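Local atomic coordinates of nucleoporin nup120 (Schizosaccharomyces pombe, PDB entry 4GQ2), a protein that serves as a structural component of the nuclear pore complex, whose nucleoporins can also act as docking partners for transiently associated transport factors. Residues G517-I523 with I534-K539. Sequence-based numbering, arbitrary orientation.
Sequences GDEILSI and INYANK
The carbonyl oxygen of Asn535 is gripped by two successive amides of the facing strand, the signature of a classic beta bulge. Leu521 N binds Asn535 O at 2.9 Å, and the bond from Ser522 N is straighter but weak, at 3.4 Å. Leu521 is thus the extra residue, and the antiparallel register slips by one between the Ile520–Tyr536 and Ser522–Asn535 pairs. Asn535 N returns a bond to Ser522 O at 2.8 Å, and the side chains repeat the pairing: Asn535 ND2 donates to Ser522 OG at 2.8 Å, the hydroxyl oxygen lying 16° out of the amide plane, and Ser522 OG is also hydrogen-bonded to Ala60 O.

On the sheet face shared by Ile520, Ile534 and Tyr536, chi1 of Ile520 sets CG1 anti to the backbone N (-176°), and the turn at chi2 then lays CD1 over the rim of one face of the Tyr536 ring and against Ile534 CG2.

Past the end of the hairpin pairing, Asn538 N donates a hydrogen bond to Gly517 O in the carbonyl plane, on a lone pair. Lys539, which opens strand 539-544, bends at its last torsion (chi4 80°), and its NZ forms a salt bridge with Asp518 OD1 at 2.8 Å, from above the carboxylate plane; Asp514 of helix 492-515 makes a second salt bridge to NZ, while His515 hydrogen-bonds Asp518 OD2.

This beta hairpin belongs to the beta-propeller domain: strand 539-544 flanks 532-536, and Ile520 and Ile523 pack on strand 346-354.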
ATOM      1  N   GLY A 517      -3.218  14.769 -17.637  1.00 38.17           N
ATOM      2  CA  GLY A 517      -2.906  15.523 -16.426  1.00 39.58           C
ATOM      3  C   GLY A 517      -1.424  15.818 -16.215  1.00 41.70           C
ATOM      4  O   GLY A 517      -1.056  16.539 -15.277  1.00 42.48           O
ATOM      5  N   ASP A 518      -0.576  15.269 -17.082  1.00 42.30           N
ATOM      6  CA  ASP A 518       0.879  15.464 -16.987  1.00 41.77           C
ATOM      7  C   ASP A 518       1.391  16.732 -17.672  1.00 44.53           C
ATOM      8  O   ASP A 518       2.579  17.055 -17.570  1.00 40.73           O
ATOM      9  CB  ASP A 518       1.627  14.235 -17.506  1.00 37.64           C
ATOM     10  CG  ASP A 518       1.362  13.001 -16.663  1.00 43.93           C
ATOM     11  OD1 ASP A 518       1.247  13.137 -15.425  1.00 42.53           O
ATOM     12  OD2 ASP A 518       1.260  11.898 -17.233  1.00 44.10           O
ATOM     13  N   GLU A 519       0.500  17.452 -18.352  1.00 38.05           N
ATOM     14  CA  GLU A 519       0.865  18.717 -18.975  1.00 41.52           C
ATOM     15  C   GLU A 519       1.383  19.713 -17.932  1.00 40.60           C
ATOM     16  O   GLU A 519       0.723  19.967 -16.927  1.00 41.43           O
ATOM     17  CB  GLU A 519      -0.336  19.303 -19.721  1.00 47.25           C
ATOM     18  CG  GLU A 519      -0.043  20.594 -20.476  1.00 45.50           C
ATOM     19  CD  GLU A 519      -1.145  20.974 -21.451  1.00 57.14           C
ATOM     20  OE1 GLU A 519      -2.215  20.324 -21.443  1.00 51.21           O
ATOM     21  OE2 GLU A 519      -0.946  21.930 -22.226  1.00 65.66           O
ATOM     22  N   ILE A 520       2.568  20.261 -18.175  1.00 38.76           N
ATOM     23  CA  ILE A 520       3.153  21.281 -17.308  1.00 37.41           C
ATOM     24  C   ILE A 520       2.367  22.581 -17.473  1.00 45.24           C
ATOM     25  O   ILE A 520       1.803  22.829 -18.537  1.00 44.24           O
ATOM     26  CB  ILE A 520       4.669  21.462 -17.603  1.00 42.67           C
ATOM     27  CG1 ILE A 520       5.329  22.449 -16.638  1.00 40.00           C
ATOM     28  CG2 ILE A 520       4.912  21.898 -19.047  1.00 41.04           C
ATOM     29  CD1 ILE A 520       5.502  21.936 -15.232  1.00 41.36           C
ATOM     30  N   LEU A 521       2.300  23.394 -16.416  1.00 46.16           N
ATOM     31  CA  LEU A 521       1.539  24.645 -16.464  1.00 38.35           C
ATOM     32  C   LEU A 521       2.309  25.805 -15.862  1.00 44.56           C
ATOM     33  O   LEU A 521       2.313  26.904 -16.415  1.00 44.74           O
ATOM     34  CB  LEU A 521       0.179  24.511 -15.766  1.00 33.23           C
ATOM     35  CG  LEU A 521      -0.792  23.433 -16.252  1.00 38.69           C
ATOM     36  CD1 LEU A 521      -1.998  23.354 -15.321  1.00 39.11           C
ATOM     37  CD2 LEU A 521      -1.240  23.676 -17.685  1.00 37.58           C
ATOM     38  N   SER A 522       2.944  25.561 -14.720  1.00 47.44           N
ATOM     39  CA  SER A 522       3.740  26.579 -14.065  1.00 38.86           C
ATOM     40  C   SER A 522       4.720  25.942 -13.103  1.00 44.42           C
ATOM     41  O   SER A 522       4.630  24.744 -12.828  1.00 39.46           O
ATOM     42  CB  SER A 522       2.844  27.549 -13.303  1.00 35.88           C
ATOM     43  OG  SER A 522       2.392  26.963 -12.096  1.00 37.26           O
ATOM     44  N   ILE A 523       5.656  26.760 -12.612  1.00 38.27           N
ATOM     45  CA  ILE A 523       6.551  26.398 -11.516  1.00 42.53           C
ATOM     46  C   ILE A 523       6.646  27.566 -10.520  1.00 50.00           C
ATOM     47  O   ILE A 523       6.479  28.730 -10.902  1.00 52.43           O
ATOM     48  CB  ILE A 523       7.958  25.954 -12.003  1.00 44.14           C
ATOM     49  CG1 ILE A 523       8.735  27.116 -12.643  1.00 47.39           C
ATOM     50  CG2 ILE A 523       7.869  24.762 -12.956  1.00 38.04           C
ATOM     51  CD1 ILE A 523      10.229  26.866 -12.732  1.00 41.84           C
ATOM     52  N   ILE A 534       6.455  22.215  -8.896  1.00 40.38           N
ATOM     53  CA  ILE A 534       6.190  22.050 -10.320  1.00 41.70           C
ATOM     54  C   ILE A 534       4.722  21.700 -10.473  1.00 40.87           C
ATOM     55  O   ILE A 534       4.263  20.701  -9.916  1.00 43.17           O
ATOM     56  CB  ILE A 534       7.029  20.905 -10.923  1.00 40.37           C
ATOM     57  CG1 ILE A 534       8.523  21.174 -10.741  1.00 45.17           C
ATOM     58  CG2 ILE A 534       6.694  20.720 -12.388  1.00 40.38           C
ATOM     59  CD1 ILE A 534       9.370  19.918 -10.771  1.00 56.83           C
ATOM     60  N   ASN A 535       3.993  22.509 -11.238  1.00 40.60           N
ATOM     61  CA  ASN A 535       2.546  22.348 -11.352  1.00 36.55           C
ATOM     62  C   ASN A 535       2.100  21.758 -12.672  1.00 36.95           C
ATOM     63  O   ASN A 535       2.232  22.395 -13.724  1.00 45.92           O
ATOM     64  CB  ASN A 535       1.843  23.681 -11.088  1.00 38.76           C
ATOM     65  CG  ASN A 535       2.182  24.243  -9.729  1.00 42.34           C
ATOM     66  OD1 ASN A 535       1.958  23.590  -8.710  1.00 40.51           O
ATOM     67  ND2 ASN A 535       2.740  25.455  -9.703  1.00 42.56           N
ATOM     68  N   TYR A 536       1.595  20.527 -12.609  1.00 35.79           N
ATOM     69  CA  TYR A 536       1.040  19.842 -13.775  1.00 32.15           C
ATOM     70  C   TYR A 536      -0.469  19.979 -13.717  1.00 31.44           C
ATOM     71  O   TYR A 536      -1.002  20.454 -12.721  1.00 31.32           O
ATOM     72  CB  TYR A 536       1.443  18.359 -13.804  1.00 34.17           C
ATOM     73  CG  TYR A 536       2.938  18.116 -13.902  1.00 37.50           C
ATOM     74  CD1 TYR A 536       3.584  18.142 -15.132  1.00 34.46           C
ATOM     75  CD2 TYR A 536       3.703  17.860 -12.762  1.00 40.50           C
ATOM     76  CE1 TYR A 536       4.946  17.929 -15.234  1.00 35.61           C
ATOM     77  CE2 TYR A 536       5.069  17.633 -12.854  1.00 38.95           C
ATOM     78  CZ  TYR A 536       5.683  17.677 -14.095  1.00 43.41           C
ATOM     79  OH  TYR A 536       7.032  17.461 -14.211  1.00 49.06           O
ATOM     80  N   ALA A 537      -1.147  19.538 -14.772  1.00 37.50           N
ATOM     81  CA  ALA A 537      -2.589  19.729 -14.915  1.00 37.66           C
ATOM     82  C   ALA A 537      -3.433  18.915 -13.938  1.00 40.78           C
ATOM     83  O   ALA A 537      -4.624  19.203 -13.775  1.00 45.05           O
ATOM     84  CB  ALA A 537      -3.018  19.459 -16.351  1.00 38.13           C
ATOM     85  N   ASN A 538      -2.844  17.897 -13.308  1.00 35.22           N
ATOM     86  CA  ASN A 538      -3.524  17.199 -12.197  1.00 43.32           C
ATOM     87  C   ASN A 538      -2.583  16.599 -11.152  1.00 46.51           C
ATOM     88  O   ASN A 538      -2.941  15.661 -10.437  1.00 43.39           O
ATOM     89  CB  ASN A 538      -4.614  16.201 -12.680  1.00 31.74           C
ATOM     90  CG  ASN A 538      -4.061  14.854 -13.143  1.00 37.19           C
ATOM     91  OD1 ASN A 538      -4.817  13.881 -13.271  1.00 39.04           O
ATOM     92  ND2 ASN A 538      -2.759  14.783 -13.399  1.00 28.47           N
ATOM     93  N   LYS A 539      -1.380  17.169 -11.077  1.00 41.63           N
ATOM     94  CA  LYS A 539      -0.327  16.716 -10.173  1.00 41.80           C
ATOM     95  C   LYS A 539       0.541  17.901  -9.719  1.00 41.58           C
ATOM     96  O   LYS A 539       0.726  18.858 -10.475  1.00 39.00           O
ATOM     97  CB  LYS A 539       0.546  15.663 -10.872  1.00 39.78           C
ATOM     98  CG  LYS A 539      -0.209  14.420 -11.332  1.00 40.87           C
ATOM     99  CD  LYS A 539       0.697  13.433 -12.044  1.00 41.28           C
ATOM    100  CE  LYS A 539      -0.056  12.191 -12.501  1.00 41.32           C
ATOM    101  NZ  LYS A 539      -0.824  12.410 -13.761  1.00 35.01           N
TER